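Local coordinates for D-3-phosphoglycerate dehydrogenase-related protein (Vibrio cholerae, PDB 4S1V) that probably catalyses the NAD-dependent oxidation or reduction of D-2-hydroxyacids such as 3-phosphoglycerate, as a member of the D-isomer-specific 2-hydroxyacid dehydrogenase family, at residues L115-H120 with Q259-V264; P122-Q127 with Q134-L139; R143-R148 with H167-P172; E198-A203 with K222-A227. All coordinates share one frame; numbering follows the deposited sequence.

Interaction 1: residues L115-H120 with Q259-V264; sequences LAASRH and QAAVDV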
loop_
_atom_site.group_PDB
_atom_site.type_symbol
_atom_site.label_atom_id
_atom_site.label_comp_id
_atom_site.label_asym_id
_atom_site.label_seq_id
_atom_site.Cartn_x
_atom_site.Cartn_y
_atom_site.Cartn_z
ATOM N N LEU C 115 -18.709 -11.465 -4.814
ATOM C CA LEU C 115 -18.520 -11.368 -3.368
ATOM C C LEU C 115 -17.130 -10.882 -2.983
ATOM O O LEU C 115 -17.001 -10.069 -2.073
ATOM C CB LEU C 115 -18.831 -12.700 -2.689
ATOM C CG LEU C 115 -20.294 -13.083 -2.480
ATOM C CD1 LEU C 115 -20.384 -14.577 -2.189
ATOM C CD2 LEU C 115 -20.943 -12.282 -1.354
ATOM N N ALA C 116 -16.099 -11.368 -3.682
ATOM C CA ALA C 116 -14.716 -10.924 -3.448
ATOM C C ALA C 116 -14.535 -9.431 -3.744
ATOM O O ALA C 116 -13.920 -8.698 -2.966
ATOM C CB ALA C 116 -13.737 -11.741 -4.279
ATOM N N ALA C 117 -15.074 -8.998 -4.878
ATOM C CA ALA C 117 -15.016 -7.601 -5.291
ATOM C C ALA C 117 -15.751 -6.714 -4.291
ATOM O O ALA C 117 -15.244 -5.671 -3.882
ATOM C CB ALA C 117 -15.606 -7.443 -6.686
ATOM N N SER C 118 -16.940 -7.150 -3.889
ATOM C CA SER C 118 -17.775 -6.385 -2.967
ATOM C C SER C 118 -17.070 -6.170 -1.643
ATOM O O SER C 118 -17.181 -5.104 -1.051
ATOM C CB SER C 118 -19.113 -7.083 -2.727
ATOM O OG SER C 118 -19.901 -7.066 -3.900
ATOM N N ARG C 119 -16.331 -7.172 -1.183
ATOM C CA ARG C 119 -15.746 -7.079 0.145
ATOM C C ARG C 119 -14.248 -6.784 0.156
ATOM O O ARG C 119 -13.634 -6.795 1.223
ATOM C CB ARG C 119 -16.101 -8.315 0.984
ATOM C CG ARG C 119 -17.602 -8.526 1.186
ATOM C CD ARG C 119 -18.261 -7.456 2.061
ATOM N NE ARG C 119 -17.856 -7.566 3.462
ATOM C CZ ARG C 119 -18.535 -8.208 4.410
ATOM N NH1 ARG C 119 -19.695 -8.802 4.141
ATOM N NH2 ARG C 119 -18.056 -8.236 5.644
ATOM N N HIS C 120 -13.690 -6.477 -1.022
ATOM C CA HIS C 120 -12.254 -6.205 -1.208
ATOM C C HIS C 120 -11.386 -7.300 -0.678
ATOM O O HIS C 120 -10.312 -7.053 -0.124
ATOM C CB HIS C 120 -11.854 -4.867 -0.593
ATOM C CG HIS C 120 -12.641 -3.700 -1.123
ATOM N ND1 HIS C 120 -12.662 -3.381 -2.427
ATOM C CD2 HIS C 120 -13.446 -2.767 -0.471
ATOM C CE1 HIS C 120 -13.441 -2.294 -2.607
ATOM N NE2 HIS C 120 -13.922 -1.923 -1.406
ATOM N N GLN C 259 -16.489 0.089 -9.363
ATOM C CA GLN C 259 -15.776 -1.174 -9.348
ATOM C C GLN C 259 -16.108 -2.060 -10.548
ATOM O O GLN C 259 -17.136 -1.892 -11.207
ATOM C CB GLN C 259 -16.072 -1.920 -8.047
ATOM C CG GLN C 259 -15.269 -1.428 -6.859
ATOM C CD GLN C 259 -15.562 -2.217 -5.600
ATOM O OE1 GLN C 259 -15.919 -1.640 -4.577
ATOM N NE2 GLN C 259 -15.415 -3.542 -5.668
ATOM N N ALA C 260 -15.217 -3.002 -10.832
ATOM C CA ALA C 260 -15.454 -3.988 -11.868
ATOM C C ALA C 260 -14.836 -5.313 -11.450
ATOM O O ALA C 260 -13.940 -5.349 -10.610
ATOM C CB ALA C 260 -14.906 -3.521 -13.211
ATOM N N ALA C 261 -15.357 -6.403 -12.006
ATOM C CA ALA C 261 -14.774 -7.716 -11.830
ATOM C C ALA C 261 -14.854 -8.421 -13.183
ATOM O O ALA C 261 -15.925 -8.475 -13.789
ATOM C CB ALA C 261 -15.533 -8.492 -10.766
ATOM N N VAL C 262 -13.719 -8.918 -13.670
ATOM C CA VAL C 262 -13.667 -9.597 -14.968
ATOM C C VAL C 262 -12.938 -10.942 -14.902
ATOM O O VAL C 262 -11.978 -11.108 -14.142
ATOM C CB VAL C 262 -13.070 -8.707 -16.088
ATOM C CG1 VAL C 262 -14.010 -7.558 -16.414
ATOM C CG2 VAL C 262 -11.687 -8.181 -15.712
ATOM N N ASP C 263 -13.408 -11.894 -15.700
ATOM C CA ASP C 263 -12.808 -13.223 -15.805
ATOM C C ASP C 263 -12.170 -13.377 -17.177
ATOM O O ASP C 263 -11.435 -14.329 -17.441
ATOM C CB ASP C 263 -13.902 -14.291 -15.617
ATOM C CG ASP C 263 -13.341 -15.667 -15.266
ATOM O OD1 ASP C 263 -12.377 -15.735 -14.477
ATOM O OD2 ASP C 263 -13.866 -16.689 -15.770
ATOM N N VAL C 264 -12.463 -12.417 -18.047
ATOM C CA VAL C 264 -12.241 -12.545 -19.479
ATOM C C VAL C 264 -11.653 -11.258 -20.066
ATOM O O VAL C 264 -11.868 -10.167 -19.529
ATOM C CB VAL C 264 -13.552 -12.926 -20.210
ATOM C CG1 VAL C 264 -13.961 -14.348 -19.854
ATOM C CG2 VAL C 264 -14.670 -11.952 -19.864
#
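The imidazole of His-120 and the carboxamide of Gln-259 are the two flat groups here, their planes 32° apart. Gln-259 OE1 comes to the ring obliquely, 3.2 Å from His-120 CE1, a close CH-to-oxygen approach. The other end of the amide does the bonding: Gln-259 NE2 donates to Ala-117 O at 2.8 Å, and the acceptor lies almost in the amide plane, which helps to fix the rotation of the group. Seen from the carbonyl, the donor stands well above its plane, 63° out. Beyond CG the glutamine chain runs extended, long enough to carry its amide from the strand to the last helical turn. Ala-117 O also receives a weak bond from His-120 N, part of the Schellman motif at the helix's C-terminal end, where His-120 has positive phi. Further along, two methyls meet, Ala-117 CB and Ala-261 CB at 4.2 Å, and their small size lets the CA atoms come within 6.5 Å. Segment 115-119 of helix 104-119 thus runs roughly antiparallel to strand 259-262 of the Rossmann-type sheet (153° between their N-to-C directions), over Leu-233 and Leu-284 of the flanking strands, while Arg-119 reaches the second subunit.

Interaction 2: residues P122-Q127 with Q134-L139; sequences PSYIEQ and QQNGGL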
loop_
_atom_site.group_PDB
_atom_site.type_symbol
_atom_site.label_atom_id
_atom_site.label_comp_id
_atom_site.label_asym_id
_atom_site.label_seq_id
_atom_site.Cartn_x
_atom_site.Cartn_y
_atom_site.Cartn_z
ATOM N N PRO C 122 -9.390 -9.851 -1.922
ATOM C CA PRO C 122 -7.988 -10.136 -2.268
ATOM C C PRO C 122 -6.982 -9.134 -1.680
ATOM O O PRO C 122 -5.924 -9.547 -1.200
ATOM C CB PRO C 122 -7.974 -10.078 -3.807
ATOM C CG PRO C 122 -9.402 -10.226 -4.225
ATOM C CD PRO C 122 -10.199 -9.581 -3.130
ATOM N N SER C 123 -7.322 -7.843 -1.705
ATOM C CA SER C 123 -6.453 -6.796 -1.154
ATOM C C SER C 123 -6.316 -6.905 0.363
ATOM O O SER C 123 -5.231 -6.710 0.898
ATOM C CB SER C 123 -6.970 -5.398 -1.514
ATOM O OG SER C 123 -7.194 -5.287 -2.903
ATOM N N TYR C 124 -7.425 -7.179 1.046
ATOM C CA TYR C 124 -7.409 -7.384 2.496
ATOM C C TYR C 124 -6.465 -8.532 2.860
ATOM O O TYR C 124 -5.609 -8.390 3.732
ATOM C CB TYR C 124 -8.821 -7.680 3.030
ATOM C CG TYR C 124 -9.638 -6.478 3.493
ATOM C CD1 TYR C 124 -9.148 -5.600 4.464
ATOM C CD2 TYR C 124 -10.921 -6.256 2.998
ATOM C CE1 TYR C 124 -9.904 -4.528 4.912
ATOM C CE2 TYR C 124 -11.690 -5.182 3.440
ATOM C CZ TYR C 124 -11.178 -4.320 4.395
ATOM O OH TYR C 124 -11.935 -3.262 4.833
ATOM N N ILE C 125 -6.641 -9.663 2.175
ATOM C CA ILE C 125 -5.827 -10.861 2.360
ATOM C C ILE C 125 -4.348 -10.596 2.057
ATOM O O ILE C 125 -3.478 -10.910 2.871
ATOM C CB ILE C 125 -6.388 -12.033 1.516
ATOM C CG1 ILE C 125 -7.720 -12.498 2.119
ATOM C CG2 ILE C 125 -5.389 -13.187 1.426
ATOM C CD1 ILE C 125 -8.559 -13.358 1.201
ATOM N N GLU C 126 -4.070 -9.989 0.907
ATOM C CA GLU C 126 -2.690 -9.658 0.532
ATOM C C GLU C 126 -1.999 -8.726 1.537
ATOM O O GLU C 126 -0.820 -8.917 1.855
ATOM C CB GLU C 126 -2.655 -9.054 -0.870
ATOM C CG GLU C 126 -1.272 -8.694 -1.376
ATOM C CD GLU C 126 -1.344 -7.754 -2.562
ATOM O OE1 GLU C 126 -1.680 -8.221 -3.672
ATOM O OE2 GLU C 126 -1.080 -6.545 -2.381
ATOM N N GLN C 127 -2.725 -7.724 2.033
ATOM C CA GLN C 127 -2.178 -6.807 3.033
ATOM C C GLN C 127 -1.899 -7.521 4.351
ATOM O O GLN C 127 -0.914 -7.220 5.033
ATOM C CB GLN C 127 -3.109 -5.616 3.264
ATOM C CG GLN C 127 -3.071 -4.560 2.168
ATOM C CD GLN C 127 -1.757 -3.788 2.115
ATOM O OE1 GLN C 127 -1.187 -3.426 3.148
ATOM N NE2 GLN C 127 -1.285 -3.516 0.907
ATOM N N GLN C 134 -6.048 -5.778 8.578
ATOM C CA GLN C 134 -7.303 -5.146 8.145
ATOM C C GLN C 134 -7.076 -3.891 7.280
ATOM O O GLN C 134 -7.715 -2.859 7.474
ATOM C CB GLN C 134 -8.205 -4.854 9.361
ATOM C CG GLN C 134 -9.685 -4.745 9.032
ATOM C CD GLN C 134 -10.565 -4.750 10.267
ATOM O OE1 GLN C 134 -10.998 -3.697 10.728
ATOM N NE2 GLN C 134 -10.840 -5.938 10.806
ATOM N N GLN C 135 -6.154 -3.994 6.326
ATOM C CA GLN C 135 -5.909 -2.923 5.355
ATOM C C GLN C 135 -6.154 -3.505 3.974
ATOM O O GLN C 135 -6.047 -4.718 3.778
ATOM C CB GLN C 135 -4.460 -2.394 5.434
ATOM C CG GLN C 135 -4.039 -1.744 6.751
ATOM C CD GLN C 135 -4.885 -0.536 7.128
ATOM O OE1 GLN C 135 -5.333 0.220 6.267
ATOM N NE2 GLN C 135 -5.102 -0.349 8.423
ATOM N N ASN C 136 -6.475 -2.646 3.015
ATOM C CA ASN C 136 -6.776 -3.108 1.666
ATOM C C ASN C 136 -6.264 -2.163 0.570
ATOM O O ASN C 136 -6.741 -2.204 -0.565
ATOM C CB ASN C 136 -8.280 -3.365 1.519
ATOM C CG ASN C 136 -9.108 -2.095 1.603
ATOM O OD1 ASN C 136 -8.574 -0.990 1.722
ATOM N ND2 ASN C 136 -10.430 -2.248 1.534
ATOM N N GLY C 137 -5.294 -1.321 0.920
ATOM C CA GLY C 137 -4.726 -0.356 -0.024
ATOM C C GLY C 137 -5.577 0.887 -0.216
ATOM O O GLY C 137 -5.630 1.438 -1.309
ATOM N N GLY C 138 -6.247 1.327 0.848
ATOM C CA GLY C 138 -7.028 2.558 0.818
ATOM C C GLY C 138 -8.346 2.466 0.061
ATOM O O GLY C 138 -8.880 3.484 -0.393
ATOM N N LEU C 139 -8.884 1.258 -0.069
ATOM C CA LEU C 139 -10.154 1.066 -0.781
ATOM C C LEU C 139 -11.380 1.284 0.122
ATOM O O LEU C 139 -12.520 1.320 -0.359
ATOM C CB LEU C 139 -10.205 -0.319 -1.443
ATOM C CG LEU C 139 -9.166 -0.642 -2.524
ATOM C CD1 LEU C 139 -9.403 -2.036 -3.091
ATOM C CD2 LEU C 139 -9.190 0.395 -3.640
HETATM O O HOH W 1 -5.317 -6.780 6.033
#
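In a projection from the Rossmann-type domain that packs on the second subunit, the chain after helix 121-129 turns back and lays loop 134-139 along the helix. An Asx motif shapes the loop: Leu-139 N donates to Asn-136 OD1 at 2.9 Å. Asn-136 CG sits between its own backbone N and carbonyl carbon (chi1 67°), a setting that lays the side chain alongside Tyr-124. Its CB forms a CH-pi contact over the centre of that ring, 3.8 Å from the centroid and 11° off the normal, and Asn-136 ND2, bonded to Gly-140 O, lies over the same face. The carbonyl carbon of Gln-134 meets the ring edge in its plane. Tyr-124 OH bonds Gln-11 of the second subunit, while the amides of Gln-134 and Gln-135 donate to Pro-287 O and Tyr-10 O there, so both helix and loop take part in the interface. No direct hydrogen bond joins the segments; a water bridges them instead, donating to Tyr-124 O and accepting from Gln-135 N. Gln-135 O faces the side of the helix, where Gln-127 CB lies 3.1 Å away and Tyr-124 CA offers a nearly straight CA-H...O contact of 3.3 Å.

Interaction 3: residues R143-R148 with H167-P172; sequences RTLSGR and HVFGMP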
loop_
_atom_site.group_PDB
_atom_site.type_symbol
_atom_site.label_atom_id
_atom_site.label_comp_id
_atom_site.label_asym_id
_atom_site.label_seq_id
_atom_site.Cartn_x
_atom_site.Cartn_y
_atom_site.Cartn_z
ATOM N N ARG C 143 -18.996 -3.809 0.891
ATOM C CA ARG C 143 -20.447 -3.612 0.911
ATOM C C ARG C 143 -21.198 -4.930 0.789
ATOM O O ARG C 143 -20.763 -5.833 0.062
ATOM C CB ARG C 143 -20.872 -2.686 -0.232
ATOM C CG ARG C 143 -20.449 -1.237 -0.053
ATOM C CD ARG C 143 -20.475 -0.486 -1.374
ATOM N NE ARG C 143 -21.840 -0.257 -1.845
ATOM C CZ ARG C 143 -22.453 0.924 -1.853
ATOM N NH1 ARG C 143 -21.834 2.019 -1.424
ATOM N NH2 ARG C 143 -23.700 1.008 -2.297
ATOM N N THR C 144 -22.320 -5.042 1.502
ATOM C CA THR C 144 -23.184 -6.210 1.379
ATOM C C THR C 144 -23.939 -6.177 0.050
ATOM O O THR C 144 -24.160 -5.103 -0.540
ATOM C CB THR C 144 -24.203 -6.312 2.540
ATOM O OG1 THR C 144 -24.944 -5.091 2.645
ATOM C CG2 THR C 144 -23.511 -6.584 3.854
ATOM N N LEU C 145 -24.335 -7.352 -0.420
ATOM C CA LEU C 145 -25.153 -7.448 -1.623
ATOM C C LEU C 145 -26.634 -7.262 -1.305
ATOM O O LEU C 145 -27.388 -6.748 -2.127
ATOM C CB LEU C 145 -24.922 -8.786 -2.321
ATOM C CG LEU C 145 -23.518 -9.065 -2.862
ATOM C CD1 LEU C 145 -23.415 -10.531 -3.247
ATOM C CD2 LEU C 145 -23.195 -8.172 -4.054
ATOM N N SER C 146 -27.030 -7.699 -0.109
ATOM C CA SER C 146 -28.404 -7.608 0.384
ATOM C C SER C 146 -28.964 -6.206 0.195
ATOM O O SER C 146 -28.370 -5.239 0.661
ATOM C CB SER C 146 -28.443 -7.979 1.870
ATOM O OG SER C 146 -29.776 -7.988 2.354
ATOM N N GLY C 147 -30.091 -6.104 -0.507
ATOM C CA GLY C 147 -30.706 -4.799 -0.794
ATOM C C GLY C 147 -30.318 -4.182 -2.133
ATOM O O GLY C 147 -31.095 -3.425 -2.718
ATOM N N ARG C 148 -29.119 -4.496 -2.623
ATOM C CA ARG C 148 -28.636 -3.953 -3.897
ATOM C C ARG C 148 -29.298 -4.651 -5.089
ATOM O O ARG C 148 -29.513 -5.863 -5.060
ATOM C CB ARG C 148 -27.098 -4.053 -3.984
ATOM C CG ARG C 148 -26.349 -3.101 -3.054
ATOM C CD ARG C 148 -24.833 -3.178 -3.222
ATOM N NE ARG C 148 -24.349 -2.375 -4.346
ATOM C CZ ARG C 148 -23.065 -2.145 -4.638
ATOM N NH1 ARG C 148 -22.088 -2.656 -3.894
ATOM N NH2 ARG C 148 -22.761 -1.400 -5.687
ATOM N N HIS C 167 -31.103 -13.606 -5.407
ATOM C CA HIS C 167 -32.369 -13.679 -4.696
ATOM C C HIS C 167 -32.195 -14.155 -3.272
ATOM O O HIS C 167 -32.698 -13.524 -2.355
ATOM C CB HIS C 167 -33.363 -14.548 -5.467
ATOM C CG HIS C 167 -34.695 -14.690 -4.785
ATOM N ND1 HIS C 167 -35.569 -13.679 -4.698
ATOM C CD2 HIS C 167 -35.285 -15.782 -4.148
ATOM C CE1 HIS C 167 -36.667 -14.091 -4.032
ATOM N NE2 HIS C 167 -36.490 -15.381 -3.699
ATOM N N VAL C 168 -31.454 -15.242 -3.065
ATOM C CA VAL C 168 -31.243 -15.766 -1.709
ATOM C C VAL C 168 -30.372 -14.830 -0.860
ATOM O O VAL C 168 -30.469 -14.807 0.370
ATOM C CB VAL C 168 -30.708 -17.222 -1.721
ATOM C CG1 VAL C 168 -29.348 -17.321 -2.403
ATOM C CG2 VAL C 168 -30.633 -17.781 -0.315
ATOM N N PHE C 169 -29.537 -14.044 -1.530
ATOM C CA PHE C 169 -28.769 -12.989 -0.876
ATOM C C PHE C 169 -29.596 -11.714 -0.663
ATOM O O PHE C 169 -29.083 -10.740 -0.133
ATOM C CB PHE C 169 -27.478 -12.685 -1.666
ATOM C CG PHE C 169 -26.323 -13.584 -1.317
ATOM C CD1 PHE C 169 -26.325 -14.932 -1.692
ATOM C CD2 PHE C 169 -25.229 -13.088 -0.615
ATOM C CE1 PHE C 169 -25.261 -15.762 -1.370
ATOM C CE2 PHE C 169 -24.159 -13.912 -0.290
ATOM C CZ PHE C 169 -24.179 -15.250 -0.662
ATOM N N GLY C 170 -30.863 -11.719 -1.077
ATOM C CA GLY C 170 -31.767 -10.587 -0.805
ATOM C C GLY C 170 -31.619 -9.428 -1.775
ATOM O O GLY C 170 -31.811 -8.261 -1.407
ATOM N N MET C 171 -31.272 -9.750 -3.016
ATOM C CA MET C 171 -31.122 -8.744 -4.052
ATOM C C MET C 171 -32.351 -8.721 -4.963
ATOM O O MET C 171 -32.772 -9.768 -5.451
ATOM C CB MET C 171 -29.866 -9.006 -4.898
ATOM C CG MET C 171 -28.572 -9.158 -4.107
ATOM S SD MET C 171 -27.138 -9.350 -5.184
ATOM C CE MET C 171 -26.850 -7.665 -5.720
ATOM N N PRO C 172 -32.928 -7.523 -5.202
ATOM C CA PRO C 172 -33.880 -7.434 -6.320
ATOM C C PRO C 172 -33.201 -7.894 -7.620
ATOM O O PRO C 172 -32.007 -7.652 -7.818
ATOM C CB PRO C 172 -34.202 -5.936 -6.401
ATOM C CG PRO C 172 -33.893 -5.385 -5.045
ATOM C CD PRO C 172 -32.797 -6.250 -4.465
#
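A type II beta turn, Leu-145 to Arg-148, faces the Schellman end of helix 157-168, and Gly-147 N donates to Gly-170 O at 2.9 Å with an N-H...O angle of 164°. Gly-147 takes the positive-phi place in the turn; Gly-170, with no side chain to push against Ser-146, lets the backbones come close, the CA atoms of Ser-146 and Gly-170 being 4.6 Å apart. Beside this bond Ser-146 CA makes a CA-H...O contact of 3.2 Å with Phe-169 O. Met-171 packs against the turn, touching Leu-145 and Arg-148. Its SD lies 3.7 Å from Leu-145 CB, and the bend at the last torsion (chi3 78°) folds CE back to 3.3 Å from Arg-148 O; CG meanwhile rests against Leu-145 O. Leu-145 CD2 lies against Met-171 CE, and the other branch, CD1, meets Phe-169 CD2 obliquely at 4.1 Å. Pro-172 closes the contact, its CD beside Arg-148 O. Outside, Trp-111 meets Phe-169 edge-to-face, Phe-165 of the second subunit stacks on it, and Glu-108 of that subunit accepts from the backbone N of Leu-145 and Ser-146. One hydrogen bond ties the backbones, and the rest is carbon and sulfur lying against carbonyl oxygens and apolar side chains. Such a join depends on shape, fixing the turn before strand 150-153 against the helix end that precedes strand 173-176.

Interaction 4: residues E198-A203 with K222-A227; sequences EFFAKA and KQDLLA
Phe-200 presents one ring face to Asp-224, whose CB lies over its centre in a CH-pi contact, 3.7 Å from the centroid and only 8° off the ring normal. The same ring meets the backbone just beyond: Phe-200 CD2 is 3.1 Å from Asp-224 O, a close CH-to-oxygen approach. Leu-225 points its CB away from the partner helix, yet its CD2 comes round to 4.5 Å from Phe-200 CE2. With CG anti to its carbonyl carbon (chi1 -81°), Phe-200 reaches toward helix 222-226, and ring and carboxylate planes stand 26° apart. Past the ring, the residue just after the second helix, Ala-227, touches the first, its O 3.6 Å from Ala-201 CA.

In the next shell, Asp-224 OD2 accepts from Thr-221 N, just before its own helix, and forms a salt bridge with Lys-196 at the start of helix 196-202. These two bonds help to hold the rotation of the carboxylate. Around the rest of Phe-200 are Val-220, Met-228, Trp-153 and Leu-206, the second pair from strands 150-153 and 205-208, so the ring wedges between two short helices and the sheet of the Rossmann-type domain. Within helix 196-202, Lys-202 and Glu-198 form a long salt bridge. No hydrogen bond spans the two segments themselves. Between them the contact rests on dispersion and weak CH interactions, the aspartate's methylene serving as apolar surface; the Lys-196 bridge, just outside, answers its charge and adds an ionic link between the same helices.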
loop_
_atom_site.group_PDB
_atom_site.type_symbol
_atom_site.label_atom_id
_atom_site.label_comp_id
_atom_site.label_asym_id
_atom_site.label_seq_id
_atom_site.Cartn_x
_atom_site.Cartn_y
_atom_site.Cartn_z
ATOM N N GLU C 198 -32.614 2.017 -18.888
ATOM C CA GLU C 198 -33.069 1.750 -17.518
ATOM C C GLU C 198 -32.189 0.701 -16.811
ATOM O O GLU C 198 -31.903 0.823 -15.621
ATOM C CB GLU C 198 -34.542 1.311 -17.508
ATOM C CG GLU C 198 -34.984 0.641 -16.213
ATOM C CD GLU C 198 -36.475 0.357 -16.149
ATOM O OE1 GLU C 198 -37.275 1.315 -16.082
ATOM O OE2 GLU C 198 -36.851 -0.831 -16.136
ATOM N N PHE C 199 -31.770 -0.322 -17.552
ATOM C CA PHE C 199 -30.968 -1.412 -17.012
ATOM C C PHE C 199 -29.640 -0.899 -16.463
ATOM O O PHE C 199 -29.293 -1.193 -15.326
ATOM C CB PHE C 199 -30.763 -2.502 -18.080
ATOM C CG PHE C 199 -29.932 -3.679 -17.619
ATOM C CD1 PHE C 199 -30.404 -4.549 -16.636
ATOM C CD2 PHE C 199 -28.687 -3.931 -18.193
ATOM C CE1 PHE C 199 -29.640 -5.638 -16.232
ATOM C CE2 PHE C 199 -27.921 -5.019 -17.793
ATOM C CZ PHE C 199 -28.395 -5.871 -16.808
ATOM N N PHE C 200 -28.913 -0.106 -17.252
ATOM C CA PHE C 200 -27.641 0.450 -16.786
ATOM C C PHE C 200 -27.792 1.496 -15.690
ATOM O O PHE C 200 -26.931 1.602 -14.814
ATOM C CB PHE C 200 -26.791 0.976 -17.951
ATOM C CG PHE C 200 -26.046 -0.107 -18.671
ATOM C CD1 PHE C 200 -26.680 -0.885 -19.628
ATOM C CD2 PHE C 200 -24.714 -0.375 -18.368
ATOM C CE1 PHE C 200 -26.003 -1.908 -20.282
ATOM C CE2 PHE C 200 -24.029 -1.390 -19.018
ATOM C CZ PHE C 200 -24.677 -2.159 -19.978
ATOM N N ALA C 201 -28.890 2.250 -15.728
ATOM C CA ALA C 201 -29.143 3.277 -14.719
ATOM C C ALA C 201 -29.450 2.693 -13.336
ATOM O O ALA C 201 -29.017 3.244 -12.322
ATOM C CB ALA C 201 -30.268 4.203 -15.170
ATOM N N LYS C 202 -30.178 1.576 -13.301
ATOM C CA LYS C 202 -30.739 1.047 -12.051
ATOM C C LYS C 202 -29.942 -0.085 -11.390
ATOM O O LYS C 202 -30.101 -0.341 -10.198
ATOM C CB LYS C 202 -32.198 0.615 -12.258
ATOM C CG LYS C 202 -33.121 1.754 -12.663
ATOM C CD LYS C 202 -34.582 1.332 -12.667
ATOM C CE LYS C 202 -35.477 2.522 -12.996
ATOM N NZ LYS C 202 -36.897 2.308 -12.601
ATOM N N ALA C 203 -29.078 -0.759 -12.140
ATOM C CA ALA C 203 -28.361 -1.907 -11.576
ATOM C C ALA C 203 -27.273 -1.441 -10.616
ATOM O O ALA C 203 -26.510 -0.541 -10.945
ATOM C CB ALA C 203 -27.773 -2.768 -12.678
ATOM N N LYS C 222 -19.312 2.465 -24.312
ATOM C CA LYS C 222 -18.743 3.326 -23.275
ATOM C C LYS C 222 -19.834 4.179 -22.625
ATOM O O LYS C 222 -19.823 4.397 -21.413
ATOM C CB LYS C 222 -17.635 4.228 -23.845
ATOM C CG LYS C 222 -16.910 5.047 -22.789
ATOM C CD LYS C 222 -15.816 5.909 -23.398
ATOM C CE LYS C 222 -14.822 6.346 -22.338
ATOM N NZ LYS C 222 -13.630 6.988 -22.959
ATOM N N GLN C 223 -20.775 4.643 -23.441
ATOM C CA GLN C 223 -21.913 5.432 -22.966
ATOM C C GLN C 223 -22.788 4.640 -21.982
ATOM O O GLN C 223 -23.254 5.184 -20.988
ATOM C CB GLN C 223 -22.726 5.982 -24.152
ATOM C CG GLN C 223 -21.984 7.028 -24.996
ATOM C CD GLN C 223 -21.131 6.447 -26.139
ATOM O OE1 GLN C 223 -20.556 5.348 -26.040
ATOM N NE2 GLN C 223 -21.034 7.205 -27.232
ATOM N N ASP C 224 -22.981 3.349 -22.249
ATOM C CA ASP C 224 -23.691 2.460 -21.324
ATOM C C ASP C 224 -22.990 2.385 -19.963
ATOM O O ASP C 224 -23.637 2.501 -18.927
ATOM C CB ASP C 224 -23.829 1.049 -21.905
ATOM C CG ASP C 224 -24.677 1.001 -23.171
ATOM O OD1 ASP C 224 -25.583 1.850 -23.340
ATOM O OD2 ASP C 224 -24.437 0.086 -23.991
ATOM N N LEU C 225 -21.670 2.182 -19.971
ATOM C CA LEU C 225 -20.900 2.165 -18.724
ATOM C C LEU C 225 -21.015 3.486 -17.967
ATOM O O LEU C 225 -21.163 3.490 -16.740
ATOM C CB LEU C 225 -19.429 1.832 -18.978
ATOM C CG LEU C 225 -19.101 0.496 -19.646
ATOM C CD1 LEU C 225 -17.602 0.381 -19.849
ATOM C CD2 LEU C 225 -19.629 -0.695 -18.847
ATOM N N LEU C 226 -20.967 4.600 -18.699
ATOM C CA LEU C 226 -20.995 5.937 -18.082
ATOM C C LEU C 226 -22.342 6.281 -17.449
ATOM O O LEU C 226 -22.416 7.137 -16.562
ATOM C CB LEU C 226 -20.585 7.017 -19.091
ATOM C CG LEU C 226 -19.108 7.021 -19.504
ATOM C CD1 LEU C 226 -18.917 7.772 -20.815
ATOM C CD2 LEU C 226 -18.238 7.601 -18.396
ATOM N N ALA C 227 -23.394 5.597 -17.897
ATOM C CA ALA C 227 -24.737 5.782 -17.360
ATOM C C ALA C 227 -24.967 4.991 -16.073
ATOM O O ALA C 227 -26.066 5.022 -15.519
ATOM C CB ALA C 227 -25.784 5.416 -18.408
#

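Overall arrangement
All four contacts belong to the Rossmann-type domain, but at different depths. Interaction 1 is the buried one, joining helix 104-119 to the sheet through a side-chain amide hydrogen bond to a backbone carbonyl and small methyls. It touches interaction 2 through His-120, which packs on Leu-139 and Asn-136, and interaction 3 through Leu-115 and Leu-145 and a probable hydrogen bond between Ser-118 O and Arg-143 N. Interactions 2 and 3 are partly buried, and with interaction 1 they meet the second subunit; one includes a bridging water, the other a direct backbone bond. Interaction 4, also partly buried, stands apart, its nearest atoms about 7 Å from interaction 3, and has no cross-segment hydrogen bond.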